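Local coordinates for AlkZ (Streptomyces sahachiroi, PDB 5UUJ), which belongs to the AlkZ-like DNA glycosylase family, within the helix-turn-helix clan, and folds as a largely helical single chain with small beta sheets, at residues S29-V34 with E67-L73; V135-E140 with P179-I185; I224-D228 with L241-F245. One frame throughout, in Å; residues are numbered along the deposited sequence.

Contact 1 (S29-V34 with E67-L73); sequences SASDVV and EVADLSL
Glu-67 OE1 is gripped twice by Ser-31, whose OG donates to it at 2.6 Å and whose backbone N donates at 2.9 Å. The hydroxyl arrives nearly in line with the C-O bond, while the amide comes from above the carboxylate plane. Glu-67 OE2 accepts from Ala-30 N at 2.8 Å on its syn side, tilted out of the carboxylate plane, so the three bonds fix the rotation of the carboxylate. A serine suits position 31 because OG, turned back beside its own backbone N (chi1 -69°), can share one acceptor with that N. Helix 62-69, from whose last turn Glu-67 reaches across, closes in a Schellman motif in which Ser-72 N bonds to Glu-67 O at 2.8 Å and Leu-71 takes the positive phi. The chain then brings Leu-73 against helix 30-36: its CD1 lies 4.0 Å from Ala-30 CB, and its CD2 3.9 Å from Val-34 CB. The small Ala-30 lets the carboxylate come close, OE2 of Glu-67 lying 3.2 Å from its CB, and touches Val-52 of helix 45-53. Ser-29 and Asp-32 form a capping box, Asp-32 N donating to Ser-29 OG at 3.0 Å and Ser-29 N to Asp-32 OD2 in return. Ser-29 thus caps helix 30-36 from within, and Glu-67 accepts from the amides of Ala-30 and Ser-31 in its first turn; the helix N-terminus would probably stabilise the glutamate's charge.

Contact 2 (V135-E140 with P179-I185); sequences VLTRDE and PNRGNKI
Arg-181 grips Glu-140 end-on with two nitrogens, NH2 to OE1 at 2.9 Å and NH1 to OE2 at 3.0 Å. Both oxygens lie close to the guanidinium plane, but the carboxylate is twisted by 48° against it, so OE1 is met on its syn side and OE2 from above. Glu-140 OE1 has a second donor, Thr-137 N, at 3.2 Å. In return Glu-140 N donates to Thr-137 OG1 at 3.1 Å, completing a capping box at the start of helix 138-146. Threonine serves doubly: OG1 caps the helix and holds a water that Lys-184 NZ reaches weakly, while CG2 lies over one face of the guanidinium, 3.6 Å from Arg-181 NH1. The bend of the arginine at chi3 (-56°) turns its flat end toward the carboxylate. Thr-137 CA makes a C-H...O contact of 3.6 Å with Ile-185 O, and Val-135 CG1 rests loosely on Pro-179 CD. Arg-181 begins a type II' turn, where Gly-182 takes the positive phi. The turn links strands 176-177 and 186-188, the latter pairing with strand 136-137. One carboxylate therefore serves both in the capping box and as salt-bridge partner, tying an exposed turn to a helix start.

Contact 3 (I224-D228 with L241-F245); sequences IETFD and LRKWF
Ile-224 and Phe-245 make a CH-pi contact: CG1 of Ile-224 stands over the middle of the ring, 3.7 Å from its centroid and 8° off the normal. The ring takes part in an aromatic pair as well, turning its edge toward the face of Phe-227 in a T-shaped arrangement, with centroids 5.6 Å apart and planes at 73°. With chi1 at 168°, Phe-227 swings its ring away from its own amide and toward the partner helix. Among the aliphatic contacts, Ile-224 CG2 meets Leu-241 CB at 3.7 Å. Isoleucine's branching at CB suits it here, one branch covering a ring, the other touching leucine. Leu-241 divides likewise, CD2 lying 4.3 Å from Phe-227 CD2 at the edge of that ring, and CD1 packing 3.5 Å from Asp-228 OD2. Both oxygens of the aspartate have hydrogen-bond partners, those of OD1 being Thr-236 OG1 and Ser-232 OG. The short axes of 224-228 and 241-245 run steeply across each other, 11.2 Å apart at closest. Helix 204-219 packs against both, Val-211 and Tyr-215 meeting Phe-227 and Ile-212 meeting Phe-245; these three helices, followed by strands 252-257 and 260-265, are consistent with a winged-helix unit.

In the fold
Contact 3 is the most buried of the three and lies on the opposite side of the chain's centre from both others, its core made of aromatic and aliphatic side chains without a hydrogen bond across it. Contact 2, at the surface, relies on a salt bridge with light packing. Contact 1 falls between, combining hydrogen bonds to a carboxylate with a small apolar patch. Contacts 1 and 2 share a principle, a glutamate accepting from backbone amide at a helix start: two amides in contact 1, where it comes from another helix, and one in contact 2, where it belongs to the helix whose capping box it completes. No helix or strand is shared between the contacts.

Contact 1 (S29-V34 with E67-L73)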
loop_
_atom_site.group_PDB
_atom_site.type_symbol
_atom_site.label_atom_id
_atom_site.label_comp_id
_atom_site.label_asym_id
_atom_site.label_seq_id
_atom_site.Cartn_x
_atom_site.Cartn_y
_atom_site.Cartn_z
ATOM N N SER A 29 13.562 -10.405 0.829
ATOM C CA SER A 29 12.711 -11.011 -0.185
ATOM C C SER A 29 11.559 -10.064 -0.503
ATOM O O SER A 29 11.325 -9.097 0.227
ATOM C CB SER A 29 12.176 -12.359 0.293
ATOM O OG SER A 29 11.245 -12.185 1.346
ATOM N N ALA A 30 10.843 -10.334 -1.589
ATOM C CA ALA A 30 9.676 -9.529 -1.933
ATOM C C ALA A 30 8.628 -9.613 -0.824
ATOM O O ALA A 30 7.953 -8.630 -0.525
ATOM C CB ALA A 30 9.088 -9.975 -3.261
ATOM N N SER A 31 8.505 -10.790 -0.214
ATOM C CA SER A 31 7.571 -10.987 0.893
ATOM C C SER A 31 7.982 -10.168 2.111
ATOM O O SER A 31 7.128 -9.619 2.805
ATOM C CB SER A 31 7.478 -12.466 1.271
ATOM O OG SER A 31 6.828 -13.206 0.253
ATOM N N ASP A 32 9.285 -10.095 2.373
ATOM C CA ASP A 32 9.800 -9.278 3.473
ATOM C C ASP A 32 9.442 -7.807 3.286
ATOM O O ASP A 32 9.034 -7.139 4.236
ATOM C CB ASP A 32 11.322 -9.418 3.600
ATOM C CG ASP A 32 11.750 -10.785 4.098
ATOM O OD1 ASP A 32 10.928 -11.479 4.733
ATOM O OD2 ASP A 32 12.915 -11.161 3.857
ATOM N N VAL A 33 9.597 -7.309 2.062
ATOM C CA VAL A 33 9.294 -5.914 1.764
ATOM C C VAL A 33 7.792 -5.636 1.880
ATOM O O VAL A 33 7.378 -4.695 2.562
ATOM C CB VAL A 33 9.782 -5.522 0.352
ATOM C CG1 VAL A 33 9.333 -4.107 -0.010
ATOM C CG2 VAL A 33 11.289 -5.626 0.275
ATOM N N VAL A 34 6.983 -6.451 1.213
ATOM C CA VAL A 34 5.537 -6.269 1.236
ATOM C C VAL A 34 5.005 -6.369 2.661
ATOM O O VAL A 34 4.157 -5.573 3.072
ATOM C CB VAL A 34 4.829 -7.305 0.337
ATOM C CG1 VAL A 34 3.310 -7.262 0.526
ATOM C CG2 VAL A 34 5.176 -7.053 -1.114
ATOM N N GLU A 67 7.448 -14.744 -6.418
ATOM C CA GLU A 67 6.797 -14.972 -5.134
ATOM C C GLU A 67 5.273 -14.885 -5.255
ATOM O O GLU A 67 4.548 -15.429 -4.423
ATOM C CB GLU A 67 7.341 -13.986 -4.095
ATOM C CG GLU A 67 8.784 -14.325 -3.696
ATOM C CD GLU A 67 9.361 -13.431 -2.618
ATOM O OE1 GLU A 67 8.760 -13.336 -1.525
ATOM O OE2 GLU A 67 10.434 -12.834 -2.860
ATOM N N VAL A 68 4.788 -14.227 -6.304
ATOM C CA VAL A 68 3.369 -14.283 -6.642
ATOM C C VAL A 68 3.073 -15.662 -7.225
ATOM O O VAL A 68 2.031 -16.254 -6.945
ATOM C CB VAL A 68 2.968 -13.168 -7.646
ATOM C CG1 VAL A 68 1.612 -13.454 -8.295
ATOM C CG2 VAL A 68 2.937 -11.812 -6.951
ATOM N N ALA A 69 4.010 -16.175 -8.017
ATOM C CA ALA A 69 3.835 -17.465 -8.676
ATOM C C ALA A 69 3.826 -18.621 -7.677
ATOM O O ALA A 69 3.015 -19.537 -7.808
ATOM C CB ALA A 69 4.923 -17.682 -9.717
ATOM N N ASP A 70 4.720 -18.586 -6.687
ATOM C CA ASP A 70 4.769 -19.652 -5.683
ATOM C C ASP A 70 3.823 -19.352 -4.516
ATOM O O ASP A 70 3.886 -20.001 -3.472
ATOM C CB ASP A 70 6.210 -19.886 -5.176
ATOM C CG ASP A 70 6.813 -18.677 -4.461
ATOM O OD1 ASP A 70 6.079 -17.906 -3.806
ATOM O OD2 ASP A 70 8.052 -18.513 -4.538
ATOM N N LEU A 71 2.958 -18.359 -4.710
ATOM C CA LEU A 71 1.842 -18.079 -3.808
ATOM C C LEU A 71 2.282 -17.648 -2.410
ATOM O O LEU A 71 1.581 -17.906 -1.429
ATOM C CB LEU A 71 0.928 -19.305 -3.704
ATOM C CG LEU A 71 0.412 -19.860 -5.036
ATOM C CD1 LEU A 71 -0.360 -21.153 -4.815
ATOM C CD2 LEU A 71 -0.454 -18.837 -5.762
ATOM N N SER A 72 3.432 -16.986 -2.319
ATOM C CA SER A 72 3.853 -16.376 -1.061
ATOM C C SER A 72 3.393 -14.915 -1.011
ATOM O O SER A 72 3.556 -14.242 0.005
ATOM C CB SER A 72 5.374 -16.480 -0.874
ATOM O OG SER A 72 6.080 -15.928 -1.968
ATOM N N LEU A 73 2.812 -14.440 -2.111
ATOM C CA LEU A 73 2.199 -13.115 -2.164
ATOM C C LEU A 73 0.823 -13.204 -2.809
ATOM O O LEU A 73 0.604 -14.027 -3.696
ATOM C CB LEU A 73 3.076 -12.133 -2.944
ATOM C CG LEU A 73 4.333 -11.614 -2.247
ATOM C CD1 LEU A 73 5.114 -10.716 -3.187
ATOM C CD2 LEU A 73 3.985 -10.868 -0.974
#

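Contact 2 (V135-E140 with P179-I185)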
loop_
_atom_site.group_PDB
_atom_site.type_symbol
_atom_site.label_atom_id
_atom_site.label_comp_id
_atom_site.label_asym_id
_atom_site.label_seq_id
_atom_site.Cartn_x
_atom_site.Cartn_y
_atom_site.Cartn_z
ATOM N N VAL A 135 -10.689 -21.015 -10.656
ATOM C CA VAL A 135 -10.128 -19.770 -11.168
ATOM C C VAL A 135 -10.947 -19.278 -12.362
ATOM O O VAL A 135 -11.089 -19.989 -13.356
ATOM C CB VAL A 135 -8.653 -19.957 -11.585
ATOM C CG1 VAL A 135 -8.064 -18.651 -12.097
ATOM C CG2 VAL A 135 -7.836 -20.477 -10.414
ATOM N N LEU A 136 -11.479 -18.062 -12.258
ATOM C CA LEU A 136 -12.352 -17.505 -13.291
ATOM C C LEU A 136 -11.999 -16.063 -13.621
ATOM O O LEU A 136 -11.595 -15.295 -12.748
ATOM C CB LEU A 136 -13.817 -17.566 -12.850
ATOM C CG LEU A 136 -14.424 -18.931 -12.535
ATOM C CD1 LEU A 136 -15.832 -18.753 -11.990
ATOM C CD2 LEU A 136 -14.437 -19.821 -13.763
ATOM N N THR A 137 -12.170 -15.696 -14.886
ATOM C CA THR A 137 -12.083 -14.299 -15.288
ATOM C C THR A 137 -13.287 -13.550 -14.726
ATOM O O THR A 137 -14.200 -14.165 -14.171
ATOM C CB THR A 137 -12.048 -14.140 -16.821
ATOM O OG1 THR A 137 -13.288 -14.590 -17.379
ATOM C CG2 THR A 137 -10.906 -14.943 -17.423
ATOM N N ARG A 138 -13.290 -12.229 -14.862
ATOM C CA ARG A 138 -14.430 -11.428 -14.430
ATOM C C ARG A 138 -15.695 -11.873 -15.154
ATOM O O ARG A 138 -16.719 -12.141 -14.528
ATOM C CB ARG A 138 -14.174 -9.944 -14.685
ATOM C CG ARG A 138 -15.384 -9.047 -14.443
ATOM C CD ARG A 138 -15.068 -7.595 -14.766
ATOM N NE ARG A 138 -14.599 -7.438 -16.144
ATOM C CZ ARG A 138 -15.380 -7.181 -17.190
ATOM N NH1 ARG A 138 -16.692 -7.035 -17.041
ATOM N NH2 ARG A 138 -14.844 -7.064 -18.398
ATOM N N ASP A 139 -15.613 -11.952 -16.479
ATOM C CA ASP A 139 -16.762 -12.314 -17.297
ATOM C C ASP A 139 -17.267 -13.715 -16.974
ATOM O O ASP A 139 -18.472 -13.952 -16.929
ATOM C CB ASP A 139 -16.408 -12.217 -18.782
ATOM C CG ASP A 139 -16.169 -10.787 -19.232
ATOM O OD1 ASP A 139 -16.870 -9.878 -18.735
ATOM O OD2 ASP A 139 -15.282 -10.574 -20.086
ATOM N N GLU A 140 -16.343 -14.643 -16.747
ATOM C CA GLU A 140 -16.714 -16.007 -16.399
ATOM C C GLU A 140 -17.432 -16.051 -15.052
ATOM O O GLU A 140 -18.416 -16.774 -14.893
ATOM C CB GLU A 140 -15.479 -16.909 -16.371
ATOM C CG GLU A 140 -14.962 -17.276 -17.752
ATOM C CD GLU A 140 -13.711 -18.135 -17.706
ATOM O OE1 GLU A 140 -13.041 -18.164 -16.651
ATOM O OE2 GLU A 140 -13.399 -18.786 -18.725
ATOM N N PRO A 179 -3.872 -16.722 -10.636
ATOM C CA PRO A 179 -2.826 -16.528 -11.641
ATOM C C PRO A 179 -3.420 -15.929 -12.908
ATOM O O PRO A 179 -4.530 -16.304 -13.282
ATOM C CB PRO A 179 -2.297 -17.948 -11.893
ATOM C CG PRO A 179 -2.804 -18.772 -10.738
ATOM C CD PRO A 179 -4.091 -18.145 -10.331
ATOM N N ASN A 180 -2.714 -15.003 -13.549
ATOM C CA ASN A 180 -3.202 -14.440 -14.800
ATOM C C ASN A 180 -3.312 -15.522 -15.860
ATOM O O ASN A 180 -2.428 -16.369 -15.987
ATOM C CB ASN A 180 -2.288 -13.318 -15.295
ATOM C CG ASN A 180 -2.328 -12.091 -14.405
ATOM O OD1 ASN A 180 -3.249 -11.914 -13.607
ATOM N ND2 ASN A 180 -1.327 -11.231 -14.545
ATOM N N ARG A 181 -4.414 -15.502 -16.601
ATOM C CA ARG A 181 -4.574 -16.360 -17.767
ATOM C C ARG A 181 -4.168 -15.551 -18.992
ATOM O O ARG A 181 -4.960 -14.772 -19.522
ATOM C CB ARG A 181 -6.010 -16.863 -17.891
ATOM C CG ARG A 181 -6.194 -17.960 -18.925
ATOM C CD ARG A 181 -7.664 -18.256 -19.147
ATOM N NE ARG A 181 -8.348 -18.601 -17.903
ATOM C CZ ARG A 181 -9.669 -18.595 -17.746
ATOM N NH1 ARG A 181 -10.463 -18.252 -18.754
ATOM N NH2 ARG A 181 -10.198 -18.925 -16.576
ATOM N N GLY A 182 -2.926 -15.728 -19.426
ATOM C CA GLY A 182 -2.358 -14.870 -20.444
ATOM C C GLY A 182 -2.304 -13.445 -19.928
ATOM O O GLY A 182 -1.614 -13.159 -18.947
ATOM N N ASN A 183 -3.048 -12.556 -20.579
ATOM C CA ASN A 183 -3.094 -11.149 -20.187
ATOM C C ASN A 183 -4.328 -10.806 -19.357
ATOM O O ASN A 183 -4.434 -9.705 -18.818
ATOM C CB ASN A 183 -3.048 -10.263 -21.430
ATOM C CG ASN A 183 -1.736 -10.385 -22.183
ATOM O OD1 ASN A 183 -0.692 -10.679 -21.595
ATOM N ND2 ASN A 183 -1.783 -10.163 -23.490
ATOM N N LYS A 184 -5.258 -11.750 -19.256
ATOM C CA LYS A 184 -6.488 -11.534 -18.502
ATOM C C LYS A 184 -6.294 -11.781 -17.007
ATOM O O LYS A 184 -5.528 -12.656 -16.601
ATOM C CB LYS A 184 -7.604 -12.433 -19.037
ATOM C CG LYS A 184 -8.129 -12.018 -20.405
ATOM C CD LYS A 184 -9.166 -12.995 -20.931
ATOM C CE LYS A 184 -9.741 -12.536 -22.260
ATOM N NZ LYS A 184 -10.686 -13.533 -22.836
ATOM N N ILE A 185 -6.996 -10.995 -16.197
ATOM C CA ILE A 185 -7.008 -11.177 -14.751
ATOM C C ILE A 185 -8.033 -12.240 -14.370
ATOM O O ILE A 185 -9.093 -12.337 -14.990
ATOM C CB ILE A 185 -7.328 -9.855 -14.025
ATOM C CG1 ILE A 185 -6.162 -8.880 -14.182
ATOM C CG2 ILE A 185 -7.602 -10.090 -12.539
ATOM C CD1 ILE A 185 -6.496 -7.458 -13.787
HETATM O O HOH W 1 -12.810 -14.602 -20.278
#

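Contact 3 (I224-D228 with L241-F245)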
loop_
_atom_site.group_PDB
_atom_site.type_symbol
_atom_site.label_atom_id
_atom_site.label_comp_id
_atom_site.label_asym_id
_atom_site.label_seq_id
_atom_site.Cartn_x
_atom_site.Cartn_y
_atom_site.Cartn_z
ATOM N N ILE A 224 -3.537 9.320 15.145
ATOM C CA ILE A 224 -4.698 8.507 14.821
ATOM C C ILE A 224 -5.275 8.921 13.472
ATOM O O ILE A 224 -5.658 8.071 12.669
ATOM C CB ILE A 224 -5.778 8.624 15.914
ATOM C CG1 ILE A 224 -5.287 7.929 17.185
ATOM C CG2 ILE A 224 -7.111 8.019 15.448
ATOM C CD1 ILE A 224 -6.186 8.109 18.382
ATOM N N GLU A 225 -5.329 10.227 13.229
ATOM C CA GLU A 225 -5.874 10.756 11.981
ATOM C C GLU A 225 -5.071 10.273 10.780
ATOM O O GLU A 225 -5.633 9.867 9.762
ATOM C CB GLU A 225 -5.890 12.288 12.012
ATOM C CG GLU A 225 -6.389 12.928 10.723
ATOM C CD GLU A 225 -6.538 14.434 10.829
ATOM O OE1 GLU A 225 -6.178 15.002 11.884
ATOM O OE2 GLU A 225 -7.017 15.054 9.854
ATOM N N THR A 226 -3.753 10.326 10.912
ATOM C CA THR A 226 -2.849 9.909 9.849
ATOM C C THR A 226 -3.011 8.420 9.560
ATOM O O THR A 226 -2.989 7.999 8.402
ATOM C CB THR A 226 -1.390 10.216 10.223
ATOM O OG1 THR A 226 -1.218 11.636 10.316
ATOM C CG2 THR A 226 -0.422 9.659 9.189
ATOM N N PHE A 227 -3.186 7.630 10.614
ATOM C CA PHE A 227 -3.374 6.194 10.464
ATOM C C PHE A 227 -4.632 5.870 9.661
ATOM O O PHE A 227 -4.589 5.073 8.722
ATOM C CB PHE A 227 -3.449 5.516 11.831
ATOM C CG PHE A 227 -3.933 4.096 11.771
ATOM C CD1 PHE A 227 -3.084 3.078 11.374
ATOM C CD2 PHE A 227 -5.240 3.782 12.102
ATOM C CE1 PHE A 227 -3.527 1.773 11.313
ATOM C CE2 PHE A 227 -5.688 2.475 12.045
ATOM C CZ PHE A 227 -4.828 1.470 11.649
ATOM N N ASP A 228 -5.747 6.494 10.027
ATOM C CA ASP A 228 -7.027 6.178 9.405
ATOM C C ASP A 228 -7.121 6.802 8.013
ATOM O O ASP A 228 -7.901 6.347 7.178
ATOM C CB ASP A 228 -8.186 6.651 10.289
ATOM C CG ASP A 228 -9.518 6.012 9.910
ATOM O OD1 ASP A 228 -9.524 4.840 9.479
ATOM O OD2 ASP A 228 -10.562 6.678 10.056
ATOM N N LEU A 241 -11.599 4.255 16.922
ATOM C CA LEU A 241 -10.159 4.475 16.796
ATOM C C LEU A 241 -9.516 4.828 18.133
ATOM O O LEU A 241 -8.413 4.374 18.443
ATOM C CB LEU A 241 -9.880 5.592 15.797
ATOM C CG LEU A 241 -10.171 5.264 14.336
ATOM C CD1 LEU A 241 -10.242 6.540 13.518
ATOM C CD2 LEU A 241 -9.107 4.329 13.790
ATOM N N ARG A 242 -10.206 5.653 18.912
ATOM C CA ARG A 242 -9.707 6.074 20.212
ATOM C C ARG A 242 -9.527 4.871 21.132
ATOM O O ARG A 242 -8.526 4.767 21.840
ATOM C CB ARG A 242 -10.661 7.092 20.844
ATOM C CG ARG A 242 -10.266 7.528 22.246
ATOM C CD ARG A 242 -11.304 8.461 22.847
ATOM N NE ARG A 242 -11.188 9.820 22.323
ATOM C CZ ARG A 242 -11.938 10.842 22.722
ATOM N NH1 ARG A 242 -12.870 10.668 23.649
ATOM N NH2 ARG A 242 -11.755 12.043 22.192
ATOM N N LYS A 243 -10.498 3.963 21.116
ATOM C CA LYS A 243 -10.434 2.763 21.940
ATOM C C LYS A 243 -9.304 1.840 21.485
ATOM O O LYS A 243 -8.572 1.296 22.310
ATOM C CB LYS A 243 -11.766 2.012 21.901
ATOM C CG LYS A 243 -11.907 0.963 22.995
ATOM C CD LYS A 243 -12.231 -0.417 22.434
ATOM C CE LYS A 243 -13.607 -0.464 21.783
ATOM N NZ LYS A 243 -13.896 -1.808 21.208
ATOM N N TRP A 244 -9.169 1.667 20.173
ATOM C CA TRP A 244 -8.128 0.807 19.617
ATOM C C TRP A 244 -6.743 1.229 20.088
ATOM O O TRP A 244 -5.964 0.405 20.566
ATOM C CB TRP A 244 -8.174 0.824 18.091
ATOM C CG TRP A 244 -9.311 0.056 17.503
ATOM C CD1 TRP A 244 -10.147 -0.807 18.152
ATOM C CD2 TRP A 244 -9.741 0.082 16.139
ATOM N NE1 TRP A 244 -11.068 -1.322 17.273
ATOM C CE2 TRP A 244 -10.841 -0.791 16.030
ATOM C CE3 TRP A 244 -9.301 0.759 14.996
ATOM C CZ2 TRP A 244 -11.509 -1.003 14.826
ATOM C CZ3 TRP A 244 -9.966 0.546 13.802
ATOM C CH2 TRP A 244 -11.058 -0.326 13.726
ATOM N N PHE A 245 -6.441 2.514 19.945
ATOM C CA PHE A 245 -5.152 3.044 20.364
ATOM C C PHE A 245 -5.029 3.060 21.884
ATOM O O PHE A 245 -3.963 2.775 22.428
ATOM C CB PHE A 245 -4.945 4.450 19.799
ATOM C CG PHE A 245 -4.471 4.460 18.374
ATOM C CD1 PHE A 245 -5.324 4.102 17.345
ATOM C CD2 PHE A 245 -3.171 4.823 18.066
ATOM C CE1 PHE A 245 -4.889 4.107 16.035
ATOM C CE2 PHE A 245 -2.731 4.831 16.753
ATOM C CZ PHE A 245 -3.590 4.468 15.739
#